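Local structure of 6-pyruvoyl tetrahydrobiopterin synthase (Plasmodium vivax, 3LX3) at residues A35-I38 against F43-T46; D96-Q101 against F107-E112; E163-V166 against Q172-T175; K83-H88 against G138-N143; V54-R59 against E76-V81. The protein belongs to the 6-pyruvoyl tetrahydropterin synthase family, assembles from six copies, and binds a zinc ion and 2-amino-1,5-dihydropteridine-4,6-dione. All blocks are in the same frame, centred on the assembly; numbering follows the deposited sequence.

Interaction 1 (A35-I38 against F43-T46); sequences AHFI and FRET. With ZN (zinc ion), chain B.
Ile-38 and Glu-45 grip each other twice. Ile-38 N donates to Glu-45 OE2 at 2.8 Å in a nearly straight bond. The donor meets OE2 on its anti side, 20° out of the carboxylate plane. In return, Glu-45 N donates to Ile-38 O at 3.1 Å. CG of Glu-45 is wedged between its own backbone N and carbonyl carbon (chi1 72°), and the chain then runs out extended and brings OE2 to Ile-38 N. Water 1 lies 2.6 Å from Glu-45 OE2, placed to donate to it, and this water is bound to the zinc ion.

The metal is held by His-36 NE2 at 2.1 Å, by waters 1 and 2, and by His-48 and His-50. Ser-132 hydrogen-bonds ND1 on the far side of the His-36 ring. The ring and the Glu-45 carboxylate stand 79° apart and do not pair directly.

Apolar contacts lie next to these bonds. The CB of Phe-37 lies 3.5 Å from Glu-45 O, a buried oxygen with no hydrogen-bond partner in the model. Ile-38 is deposited in two conformers; in one, CG2 meets the edge of the Phe-43 ring at CE2, 3.8 Å away. Arg-44 forms salt bridges with Asp-113 and with Asp-123 of the second subunit.

The segments join strands 20-40 and 43-44 of a beta hairpin, beside the bound 2-amino-1,5-dihydropteridine-4,6-dione. One carboxylate oxygen thus faces both a backbone N-H and a metal-bound water, consistent with Glu-45 being a second-shell group of the zinc site, held by the backbone of Ile-38.

Interaction 2 (D96-Q101 against F107-E112); sequences DVLNIQ and FKITCE
Asn-99 and Thr-110 pair through two backbone hydrogen bonds. Asn-99 N reaches Thr-110 O at 2.9 Å, almost straight at 174°, and Thr-110 N returns to Asn-99 O. Gln-101 and Lys-108 repeat the pattern, with Gln-101 N at 2.7 Å from Lys-108 O. Ile-100 and Ile-109 form the non-hydrogen-bonded pair between them. Toward Val-97 the strands part and water takes over. Water 3 donates to Val-97 O and accepts from Glu-112 N; water 4 donates to both Val-97 O and Thr-110 O.

This is an antiparallel beta hairpin, strands 98-103 and 106-111, whose second strand also pairs with strand 116-120. Leu-98, Ile-100, Ile-109 and Cys-111 share one face of it. There Leu-98 CD2 touches both Cys-111 SG at 3.8 Å and Ile-109 CG2 at 3.9 Å. Ile-100 CG2 approaches the Phe-107 ring at CD1, 4.1 Å away. On the other face, Gln-101, in one of its two deposited conformers, and Lys-108 lie side by side as extended chains pointing the same way. Water 5 links Thr-110 OG1, at 2.7 Å, to Asn-99 O.

Farther out, Phe-37 and Ala-39 back Leu-98, while Phe-89 and Leu-91 back Ile-109. Glu-112 accepts a hydrogen bond from Gly-42 N.

Interaction 3 (E163-V166 against Q172-T175); sequences EVTV and QKAT
Val-166 and Ala-174 exchange two backbone hydrogen bonds, N to O, each 2.9 Å long, and the strands run antiparallel with their axes 4.6 Å apart at the closest. They are the arms of a beta hairpin, strands 161-167 and 172-179, at one end of this chain's main sheet. The sheet does not stop there, because residues 172-175 pair with a strand of the third subunit in an antiparallel ladder. On the inner side, residues 163-166 adjoin strand 48-61.

Thr-165 and Thr-175 form the neighbouring non-hydrogen-bonded pair, with CA atoms only 4.2 Å apart. Thr-175 CA approaches Val-164 O at 3.2 Å in a CA-H...O contact. Val-166 and Ala-174 turn to the opposite face, where helix 134-149 packs against both.

On the threonine face, side chains add to the contact. With chi1 at 174°, Glu-163 turns its CG away from the backbone nitrogen and brings it to 3.4 Å from Thr-175 CG2. The Glu-163 carboxylate is held by Tyr-161 and Arg-57. Thr-165 CG2 rests against Lys-173 CB at 3.8 Å. Both threonines keep OG1 beside the backbone nitrogen, and the two hydroxyls hydrogen-bond directly, Thr-165 OG1 to Thr-175 OG1 at 2.7 Å.

Interaction 4 (K83-H88 against G138-N143); sequences KQLDHH and GLYILN
Leu-85 makes the direct contact with Ile-141 and Tyr-140, one methyl group to each. Just before it in the chain, Gln-84 reaches Tyr-140 through a water. Water 6 lies 2.6 Å from Tyr-140 OH, in the plane of the ring at its edge, and gives a weak bond of 3.4 Å to Gln-84 OE1. The amide's other end, NE2, has a weak hydrogen bond to Glu-148.

Next comes Leu-85 itself. Its CD1 touches Ile-141 CD1 at 3.9 Å. Its CD2 approaches Tyr-140 CE2 obliquely at 4.3 Å. No hydrogen bond joins the segments directly.

The contact packs the C-terminal end of helix 71-85 against helix 134-149. In the T-fold (tunnelling fold) of this family, a pair of helices packs on one face of the antiparallel sheet. Phe-32 of that sheet touches both Leu-85 and Ile-141, while Val-125 and Ile-127 also touch Leu-85.

Asp-86 is the first residue to leave helical geometry, and its OD2 accepts from Asn-33 N. His-87 then reaches the second subunit, where its ring stacks on His-48 of that chain. His-88 turns back to the helix end. Its ND1 donates to Leu-85 O at 3.0 Å, with the oxygen close to the ring plane but the nitrogen well above the carbonyl plane.

Interaction 5 (V54-R59 against E76-V81); sequences VSLRLR and EKVRKV
No ring or other flat group lies between Val-54, Leu-56 and Val-78, whose branched aliphatic side chains touch directly. Aromatic neighbours come from strand 20-40: Phe-32 against Val-54, and Phe-30 against Val-78. The Arg-79 guanidinium, in one of its two deposited conformers, has Glu-76 CA above one face, toward its rim, within the helix itself.

Val-78 makes both contacts and sends one methyl to each strand residue. A chi1 of 174° carries CG1 to the side opposite the backbone nitrogen, where it meets Val-54 CG1 at 4.1 Å. CG2, the other branch, meets Leu-56 CD2 at 3.9 Å and Leu-56 CB at 4.1 Å. Val-54 and Leu-56, two residues apart on the strand, both point at the helix. Ser-55 between them points away from it. The side chains cross at a slant.

The contact lays helix 71-85 over strand 48-61, part of the helix layer on the sheet of the T-fold. Leu-145 of helix 134-149 closes in on Val-78 from the second helix, and Met-162 touches Leu-56.

Elsewhere on the helix, Lys-80 forms a salt bridge with Glu-148. Across the buried interface, helix and strand are joined here by apolar contacts, with no polar pair to fix a direction.

From the N terminus, interaction 1 closes first, as a short hairpin turn from strand 20-40 into 43-44. Interaction 5 follows in series and brings helix 71-85 back onto strand 48-61. Interaction 4 then closes the longest loop, from the end of that helix to helix 134-149, and interaction 2 is nested inside it as a separate hairpin. Interaction 3 comes last, pairing 163-166 with 172-175. No loops cross. Interactions 3, 4 and 5 meet in the core, where Ile-141 touches Val-54 and Val-166. Interactions 1 and 2 touch through Phe-37, Arg-44 and Cys-111. Ala-35 and His-88 join interaction 1 to interaction 4.

Interaction 1 (A35-I38 against F43-T46)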
# COMPACT_ATOMS: atom_id res chain seq x y z
N ALA A 35 23.86 0.56 4.03
CA ALA A 35 24.31 1.76 4.68
C ALA A 35 24.98 2.69 3.65
O ALA A 35 25.54 2.23 2.65
CB ALA A 35 25.31 1.40 5.79
N HIS A 36 24.92 4.00 3.89
CA HIS A 36 25.56 4.96 3.02
C HIS A 36 25.69 6.30 3.74
O HIS A 36 25.11 6.49 4.80
CB HIS A 36 24.79 5.10 1.69
CG HIS A 36 23.73 6.15 1.67
ND1 HIS A 36 23.69 7.12 0.68
CD2 HIS A 36 22.64 6.35 2.45
CE1 HIS A 36 22.63 7.89 0.88
NE2 HIS A 36 21.98 7.46 1.96
N PHE A 37 26.37 7.22 3.10
CA PHE A 37 26.18 8.64 3.40
C PHE A 37 26.55 9.44 2.15
O PHE A 37 27.53 9.15 1.45
CB PHE A 37 26.97 9.10 4.68
CG PHE A 37 28.47 8.99 4.59
CD1 PHE A 37 29.25 10.03 4.09
CD2 PHE A 37 29.10 7.87 5.11
CE1 PHE A 37 30.63 9.94 4.09
CE2 PHE A 37 30.46 7.77 5.08
CZ PHE A 37 31.22 8.80 4.56
N ILE A 38 25.79 10.51 1.93
CA ILE A 38 26.07 11.48 0.86
C ILE A 38 27.21 12.40 1.27
O ILE A 38 27.23 12.90 2.40
CB ILE A 38 24.82 12.38 0.61
CG1 ILE A 38 23.64 11.56 0.09
CG2 ILE A 38 25.18 13.57 -0.34
CD1 ILE A 38 23.84 10.87 -1.23
N PHE A 43 29.44 19.53 1.84
CA PHE A 43 28.38 18.80 2.53
C PHE A 43 28.78 17.36 2.80
O PHE A 43 29.25 16.67 1.90
CB PHE A 43 27.10 18.81 1.70
CG PHE A 43 25.96 18.06 2.34
CD1 PHE A 43 25.25 18.62 3.40
CD2 PHE A 43 25.60 16.80 1.89
CE1 PHE A 43 24.20 17.91 3.99
CE2 PHE A 43 24.56 16.10 2.48
CZ PHE A 43 23.86 16.65 3.52
N ARG A 44 28.55 16.91 4.04
CA ARG A 44 28.79 15.53 4.45
C ARG A 44 27.55 15.29 5.34
O ARG A 44 27.10 16.19 6.07
CB ARG A 44 30.10 15.43 5.27
CG ARG A 44 30.82 14.04 5.43
CD ARG A 44 30.54 13.29 6.76
NE ARG A 44 30.82 14.06 7.99
CZ ARG A 44 30.41 13.70 9.20
NH1 ARG A 44 29.70 12.58 9.36
NH2 ARG A 44 30.68 14.45 10.26
N GLU A 45 26.97 14.13 5.25
CA GLU A 45 25.98 13.74 6.27
C GLU A 45 26.45 12.55 7.05
O GLU A 45 27.45 11.92 6.68
CB GLU A 45 24.67 13.45 5.62
CG GLU A 45 24.65 12.23 4.86
CD GLU A 45 23.35 12.02 4.08
OE1 GLU A 45 22.32 12.66 4.39
OE2 GLU A 45 23.36 11.16 3.20
N THR A 46 25.73 12.27 8.12
CA THR A 46 26.05 11.16 9.01
C THR A 46 25.72 9.84 8.37
O THR A 46 24.79 9.72 7.53
CB THR A 46 25.37 11.31 10.36
OG1 THR A 46 23.97 11.51 10.19
CG2 THR A 46 25.96 12.50 11.15
ZN ZN B . 20.27 8.43 2.73
O HOH W 1 21.08 10.25 2.23
O HOH W 2 18.62 9.74 3.28

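Interaction 2 (D96-Q101 against F107-E112)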
# COMPACT_ATOMS: atom_id res chain seq x y z
N ASP A 96 35.03 12.71 -5.26
CA ASP A 96 36.08 13.70 -5.25
C ASP A 96 36.22 14.38 -3.90
O ASP A 96 37.10 15.24 -3.74
CB ASP A 96 35.83 14.75 -6.35
CG ASP A 96 34.50 15.49 -6.21
OD1 ASP A 96 33.55 15.02 -5.55
OD2 ASP A 96 34.39 16.57 -6.84
N VAL A 97 35.41 13.98 -2.92
CA VAL A 97 35.47 14.58 -1.58
C VAL A 97 35.74 13.57 -0.48
O VAL A 97 35.66 13.90 0.70
CB VAL A 97 34.20 15.37 -1.25
CG1 VAL A 97 34.02 16.55 -2.19
CG2 VAL A 97 32.95 14.49 -1.28
N LEU A 98 36.00 12.31 -0.84
CA LEU A 98 36.35 11.28 0.12
C LEU A 98 37.72 10.76 -0.21
O LEU A 98 38.05 10.58 -1.40
CB LEU A 98 35.38 10.10 0.10
CG LEU A 98 33.92 10.44 0.34
CD1 LEU A 98 33.06 9.17 0.14
CD2 LEU A 98 33.74 11.04 1.71
N ASN A 99 38.54 10.54 0.83
CA ASN A 99 39.84 9.87 0.73
C ASN A 99 39.66 8.45 1.17
O ASN A 99 39.34 8.19 2.32
CB ASN A 99 40.85 10.62 1.61
CG ASN A 99 42.23 10.07 1.54
OD1 ASN A 99 42.43 8.88 1.62
ND2 ASN A 99 43.21 10.97 1.47
N ILE A 100 39.78 7.51 0.26
CA ILE A 100 39.43 6.10 0.50
C ILE A 100 40.75 5.35 0.58
O ILE A 100 41.48 5.30 -0.42
CB ILE A 100 38.52 5.52 -0.61
CG1 ILE A 100 37.22 6.33 -0.71
CG2 ILE A 100 38.28 4.01 -0.35
CD1 ILE A 100 36.28 5.98 -1.89
N GLN A 101 41.11 4.87 1.76
CA GLN A 101 42.41 4.21 2.02
C GLN A 101 42.16 2.72 2.30
O GLN A 101 41.15 2.36 2.90
CB GLN A 101 43.13 4.86 3.25
CG GLN A 101 44.59 4.34 3.61
CD GLN A 101 45.30 5.01 4.85
OE1 GLN A 101 44.87 6.06 5.31
NE2 GLN A 101 46.38 4.43 5.33
N PHE A 107 38.52 -0.66 4.66
CA PHE A 107 38.56 0.64 3.98
C PHE A 107 38.41 1.70 5.04
O PHE A 107 37.47 1.65 5.87
CB PHE A 107 37.42 0.79 2.97
CG PHE A 107 37.55 -0.06 1.72
CD1 PHE A 107 38.63 0.08 0.85
CD2 PHE A 107 36.58 -1.00 1.42
CE1 PHE A 107 38.72 -0.69 -0.29
CE2 PHE A 107 36.68 -1.78 0.29
CZ PHE A 107 37.76 -1.63 -0.55
N LYS A 108 39.33 2.66 5.00
CA LYS A 108 39.28 3.84 5.86
C LYS A 108 38.90 5.04 4.98
O LYS A 108 39.52 5.29 3.95
CB LYS A 108 40.60 4.05 6.59
CG LYS A 108 40.68 5.36 7.39
CD LYS A 108 42.03 5.47 8.03
CE LYS A 108 42.16 6.78 8.75
NZ LYS A 108 43.50 6.90 9.40
N ILE A 109 37.88 5.76 5.38
CA ILE A 109 37.35 6.87 4.61
C ILE A 109 37.53 8.13 5.42
O ILE A 109 37.08 8.19 6.55
CB ILE A 109 35.85 6.71 4.33
CG1 ILE A 109 35.58 5.38 3.61
CG2 ILE A 109 35.32 7.90 3.48
CD1 ILE A 109 34.10 5.12 3.40
N THR A 110 38.23 9.12 4.86
CA THR A 110 38.44 10.40 5.51
C THR A 110 37.72 11.48 4.70
O THR A 110 37.86 11.56 3.47
CB THR A 110 39.89 10.75 5.65
OG1 THR A 110 40.59 9.69 6.33
CG2 THR A 110 40.06 12.05 6.45
N CYS A 111 36.93 12.28 5.38
CA CYS A 111 36.08 13.30 4.75
C CYS A 111 36.77 14.67 4.74
O CYS A 111 37.79 14.87 5.41
CB CYS A 111 34.77 13.41 5.48
SG CYS A 111 33.89 11.79 5.46
N GLU A 112 36.19 15.62 4.01
CA GLU A 112 36.67 17.00 3.92
C GLU A 112 36.74 17.68 5.28
O GLU A 112 37.58 18.56 5.51
CB GLU A 112 35.73 17.88 3.07
CG GLU A 112 35.57 17.59 1.59
CD GLU A 112 34.78 18.74 0.89
OE1 GLU A 112 35.37 19.35 -0.02
OE2 GLU A 112 33.62 19.06 1.28
O HOH W 3 33.81 14.80 2.57
O HOH W 4 38.61 14.10 2.02
O HOH W 5 41.31 7.78 4.55

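Interaction 3 (E163-V166 against Q172-T175)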
# COMPACT_ATOMS: atom_id res chain seq x y z
N GLU A 163 14.19 1.12 -18.25
CA GLU A 163 14.05 2.20 -17.26
C GLU A 163 14.03 1.63 -15.85
O GLU A 163 13.28 0.70 -15.54
CB GLU A 163 12.76 2.97 -17.54
CG GLU A 163 12.40 4.03 -16.51
CD GLU A 163 10.94 4.47 -16.65
OE1 GLU A 163 10.64 5.15 -17.65
OE2 GLU A 163 10.17 4.18 -15.74
N VAL A 164 14.89 2.17 -15.00
CA VAL A 164 14.97 1.80 -13.60
C VAL A 164 14.54 2.95 -12.70
O VAL A 164 14.91 4.11 -12.92
CB VAL A 164 16.43 1.38 -13.25
CG1 VAL A 164 16.76 1.47 -11.80
CG2 VAL A 164 16.72 -0.03 -13.83
N THR A 165 13.75 2.60 -11.68
CA THR A 165 13.40 3.50 -10.58
C THR A 165 14.03 2.93 -9.33
O THR A 165 13.83 1.77 -9.00
CB THR A 165 11.88 3.66 -10.43
OG1 THR A 165 11.36 4.20 -11.66
CG2 THR A 165 11.57 4.59 -9.27
N VAL A 166 14.80 3.76 -8.63
CA VAL A 166 15.36 3.41 -7.31
C VAL A 166 14.78 4.38 -6.29
O VAL A 166 14.68 5.59 -6.50
CB VAL A 166 16.89 3.50 -7.31
CG1 VAL A 166 17.44 3.29 -5.86
CG2 VAL A 166 17.51 2.51 -8.28
N GLN A 172 10.74 9.07 -1.91
CA GLN A 172 11.64 9.78 -2.81
C GLN A 172 12.36 8.84 -3.76
O GLN A 172 13.11 7.95 -3.32
CB GLN A 172 12.64 10.62 -2.04
CG GLN A 172 13.34 10.00 -0.93
CD GLN A 172 14.20 11.00 -0.14
OE1 GLN A 172 13.69 11.94 0.46
NE2 GLN A 172 15.53 10.78 -0.16
N LYS A 173 12.05 8.98 -5.04
CA LYS A 173 12.51 8.03 -6.05
C LYS A 173 13.19 8.78 -7.18
O LYS A 173 12.87 9.95 -7.49
CB LYS A 173 11.30 7.30 -6.65
CG LYS A 173 10.40 6.65 -5.62
CD LYS A 173 9.33 5.85 -6.32
CE LYS A 173 8.44 5.19 -5.26
NZ LYS A 173 7.47 4.27 -5.86
N ALA A 174 14.15 8.11 -7.80
CA ALA A 174 14.79 8.59 -9.01
C ALA A 174 14.68 7.55 -10.09
O ALA A 174 14.88 6.37 -9.87
CB ALA A 174 16.29 8.89 -8.76
N THR A 175 14.37 8.02 -11.30
CA THR A 175 14.16 7.19 -12.48
C THR A 175 15.07 7.60 -13.64
O THR A 175 15.16 8.80 -14.03
CB THR A 175 12.70 7.29 -12.94
OG1 THR A 175 11.88 6.84 -11.87
CG2 THR A 175 12.44 6.43 -14.16

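Interaction 4 (K83-H88 against G138-N143)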
# COMPACT_ATOMS: atom_id res chain seq x y z
N LYS A 83 20.78 -8.36 -4.99
CA LYS A 83 21.43 -9.19 -4.02
C LYS A 83 22.91 -8.83 -3.92
O LYS A 83 23.48 -8.95 -2.80
CB LYS A 83 21.21 -10.68 -4.35
CG LYS A 83 21.86 -11.67 -3.41
CD LYS A 83 21.24 -11.72 -2.03
CE LYS A 83 21.93 -12.82 -1.19
NZ LYS A 83 21.66 -12.75 0.28
N GLN A 84 23.53 -8.36 -5.00
CA GLN A 84 24.93 -7.97 -4.97
C GLN A 84 25.16 -6.78 -4.06
O GLN A 84 26.19 -6.67 -3.39
CB GLN A 84 25.43 -7.65 -6.37
CG GLN A 84 25.40 -8.87 -7.30
CD GLN A 84 25.54 -8.50 -8.78
OE1 GLN A 84 25.58 -7.31 -9.15
NE2 GLN A 84 25.62 -9.53 -9.63
N LEU A 85 24.19 -5.87 -4.02
CA LEU A 85 24.30 -4.68 -3.18
C LEU A 85 23.87 -4.91 -1.74
O LEU A 85 24.45 -4.37 -0.78
CB LEU A 85 23.47 -3.56 -3.78
CG LEU A 85 23.84 -3.11 -5.19
CD1 LEU A 85 22.69 -2.34 -5.84
CD2 LEU A 85 25.04 -2.26 -5.06
N ASP A 86 22.83 -5.72 -1.58
CA ASP A 86 22.17 -5.90 -0.30
C ASP A 86 23.12 -6.24 0.83
O ASP A 86 24.06 -7.04 0.66
CB ASP A 86 21.15 -7.03 -0.44
CG ASP A 86 20.34 -7.27 0.82
OD1 ASP A 86 20.31 -8.44 1.30
OD2 ASP A 86 19.74 -6.34 1.39
N HIS A 87 22.87 -5.63 2.00
CA HIS A 87 23.57 -5.96 3.24
C HIS A 87 25.01 -5.51 3.23
O HIS A 87 25.90 -6.17 3.71
CB HIS A 87 23.50 -7.44 3.65
CG HIS A 87 22.50 -7.68 4.71
ND1 HIS A 87 22.84 -8.11 5.98
CD2 HIS A 87 21.16 -7.47 4.72
CE1 HIS A 87 21.74 -8.19 6.71
NE2 HIS A 87 20.71 -7.81 5.97
N HIS A 88 25.26 -4.34 2.68
CA HIS A 88 26.58 -3.72 2.70
C HIS A 88 26.49 -2.22 2.85
O HIS A 88 25.43 -1.59 2.68
CB HIS A 88 27.29 -3.92 1.34
CG HIS A 88 27.59 -5.32 1.02
ND1 HIS A 88 26.74 -6.09 0.26
CD2 HIS A 88 28.64 -6.11 1.33
CE1 HIS A 88 27.26 -7.30 0.12
NE2 HIS A 88 28.42 -7.34 0.75
N GLY A 138 20.80 4.60 -9.30
CA GLY A 138 19.93 4.17 -10.37
C GLY A 138 20.65 3.98 -11.71
O GLY A 138 20.42 3.00 -12.42
N LEU A 139 21.51 4.92 -12.10
CA LEU A 139 22.29 4.77 -13.32
C LEU A 139 23.13 3.49 -13.30
O LEU A 139 23.21 2.78 -14.29
CB LEU A 139 23.21 5.99 -13.59
CG LEU A 139 22.64 7.30 -14.11
CD1 LEU A 139 23.81 8.30 -14.23
CD2 LEU A 139 21.95 7.14 -15.48
N TYR A 140 23.78 3.21 -12.16
CA TYR A 140 24.60 2.04 -12.01
C TYR A 140 23.74 0.78 -12.20
O TYR A 140 24.11 -0.15 -12.93
CB TYR A 140 25.27 2.03 -10.62
CG TYR A 140 25.93 0.72 -10.34
CD1 TYR A 140 27.11 0.39 -10.96
CD2 TYR A 140 25.35 -0.19 -9.45
CE1 TYR A 140 27.72 -0.82 -10.72
CE2 TYR A 140 25.96 -1.40 -9.22
CZ TYR A 140 27.14 -1.70 -9.84
OH TYR A 140 27.75 -2.92 -9.62
N ILE A 141 22.58 0.76 -11.54
CA ILE A 141 21.70 -0.43 -11.60
C ILE A 141 21.18 -0.64 -13.00
O ILE A 141 21.12 -1.80 -13.47
CB ILE A 141 20.58 -0.33 -10.59
CG1 ILE A 141 21.16 -0.47 -9.19
CG2 ILE A 141 19.48 -1.40 -10.84
CD1 ILE A 141 20.18 -0.40 -8.09
N LEU A 142 20.80 0.43 -13.67
CA LEU A 142 20.34 0.30 -15.05
C LEU A 142 21.40 -0.35 -15.94
O LEU A 142 21.11 -1.27 -16.71
CB LEU A 142 19.98 1.68 -15.63
CG LEU A 142 19.56 1.75 -17.10
CD1 LEU A 142 18.31 0.91 -17.33
CD2 LEU A 142 19.32 3.21 -17.49
N ASN A 143 22.64 0.14 -15.84
CA ASN A 143 23.72 -0.44 -16.62
C ASN A 143 23.93 -1.92 -16.28
O ASN A 143 24.07 -2.76 -17.18
CB ASN A 143 25.01 0.34 -16.40
CG ASN A 143 26.11 -0.10 -17.33
OD1 ASN A 143 26.03 0.13 -18.53
ND2 ASN A 143 27.14 -0.72 -16.79
O HOH W 6 26.92 -4.56 -7.72

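Interaction 5 (V54-R59 against E76-V81)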
# COMPACT_ATOMS: atom_id res chain seq x y z
N VAL A 54 13.98 -1.22 -6.08
CA VAL A 54 14.22 -1.06 -7.51
C VAL A 54 13.02 -1.58 -8.23
O VAL A 54 12.57 -2.69 -7.97
CB VAL A 54 15.42 -1.95 -7.98
CG1 VAL A 54 15.53 -1.94 -9.52
CG2 VAL A 54 16.67 -1.50 -7.37
N SER A 55 12.55 -0.80 -9.21
CA SER A 55 11.62 -1.32 -10.20
C SER A 55 12.20 -1.18 -11.59
O SER A 55 12.99 -0.30 -11.86
CB SER A 55 10.27 -0.67 -10.11
OG SER A 55 10.34 0.68 -10.46
N LEU A 56 11.75 -2.05 -12.49
CA LEU A 56 12.19 -2.03 -13.89
C LEU A 56 10.97 -1.94 -14.79
O LEU A 56 10.01 -2.70 -14.63
CB LEU A 56 12.97 -3.31 -14.21
CG LEU A 56 13.30 -3.59 -15.68
CD1 LEU A 56 14.31 -2.59 -16.21
CD2 LEU A 56 13.83 -5.03 -15.80
N ARG A 57 11.06 -1.00 -15.75
CA ARG A 57 10.07 -0.83 -16.80
C ARG A 57 10.78 -0.97 -18.14
O ARG A 57 11.92 -0.50 -18.31
CB ARG A 57 9.44 0.55 -16.67
CG ARG A 57 8.39 0.95 -17.68
CD ARG A 57 7.75 2.29 -17.21
NE ARG A 57 7.66 2.39 -15.74
CZ ARG A 57 6.56 2.62 -15.01
NH1 ARG A 57 5.38 2.82 -15.56
NH2 ARG A 57 6.66 2.68 -13.69
N LEU A 58 10.10 -1.58 -19.09
CA LEU A 58 10.66 -1.68 -20.43
C LEU A 58 9.55 -1.66 -21.45
O LEU A 58 8.37 -1.83 -21.10
CB LEU A 58 11.53 -2.93 -20.58
CG LEU A 58 10.95 -4.33 -20.31
CD1 LEU A 58 10.06 -4.80 -21.46
CD2 LEU A 58 12.09 -5.32 -20.12
N ARG A 59 9.90 -1.42 -22.72
CA ARG A 59 8.94 -1.39 -23.83
C ARG A 59 9.47 -2.24 -24.98
O ARG A 59 10.69 -2.23 -25.28
CB ARG A 59 8.72 0.03 -24.34
CG ARG A 59 8.14 0.96 -23.29
CD ARG A 59 8.18 2.38 -23.70
NE ARG A 59 7.78 3.25 -22.60
CZ ARG A 59 8.18 4.51 -22.46
NH1 ARG A 59 9.00 5.05 -23.35
NH2 ARG A 59 7.76 5.22 -21.43
N GLU A 76 14.26 -12.43 -12.13
CA GLU A 76 15.49 -13.16 -11.75
C GLU A 76 16.68 -12.22 -11.79
O GLU A 76 17.46 -12.17 -10.84
CB GLU A 76 15.71 -14.35 -12.68
CG GLU A 76 16.99 -15.11 -12.42
CD GLU A 76 17.19 -16.22 -13.43
OE1 GLU A 76 16.20 -16.91 -13.75
OE2 GLU A 76 18.34 -16.39 -13.90
N LYS A 77 16.77 -11.45 -12.87
CA LYS A 77 17.92 -10.56 -13.06
C LYS A 77 17.88 -9.34 -12.14
O LYS A 77 18.93 -8.97 -11.59
CB LYS A 77 18.07 -10.13 -14.51
CG LYS A 77 18.28 -11.31 -15.46
CD LYS A 77 19.44 -12.22 -15.07
CE LYS A 77 19.58 -13.36 -16.07
NZ LYS A 77 20.58 -14.32 -15.54
N VAL A 78 16.69 -8.75 -11.89
CA VAL A 78 16.60 -7.67 -10.88
C VAL A 78 17.00 -8.18 -9.49
O VAL A 78 17.76 -7.53 -8.78
CB VAL A 78 15.20 -7.01 -10.84
CG1 VAL A 78 15.10 -5.99 -9.68
CG2 VAL A 78 14.86 -6.34 -12.22
N ARG A 79 16.51 -9.36 -9.10
CA ARG A 79 16.87 -9.92 -7.79
C ARG A 79 18.39 -10.13 -7.71
O ARG A 79 18.99 -9.85 -6.68
CB ARG A 79 16.15 -11.24 -7.51
CG ARG A 79 14.64 -11.13 -7.29
CD ARG A 79 13.98 -12.49 -6.98
NE ARG A 79 14.75 -13.66 -7.44
CZ ARG A 79 14.41 -14.52 -8.41
NH1 ARG A 79 13.27 -14.41 -9.14
NH2 ARG A 79 15.24 -15.53 -8.68
N LYS A 80 18.99 -10.64 -8.77
CA LYS A 80 20.44 -10.89 -8.79
C LYS A 80 21.24 -9.59 -8.53
O LYS A 80 22.16 -9.56 -7.70
CB LYS A 80 20.85 -11.51 -10.13
CG LYS A 80 22.34 -11.82 -10.21
CD LYS A 80 22.71 -12.52 -11.51
CE LYS A 80 24.16 -12.98 -11.44
NZ LYS A 80 24.72 -13.33 -12.78
N VAL A 81 20.89 -8.52 -9.25
CA VAL A 81 21.58 -7.22 -9.10
C VAL A 81 21.36 -6.69 -7.71
O VAL A 81 22.31 -6.30 -7.03
CB VAL A 81 21.14 -6.21 -10.15
CG1 VAL A 81 21.73 -4.81 -9.89
CG2 VAL A 81 21.56 -6.70 -11.52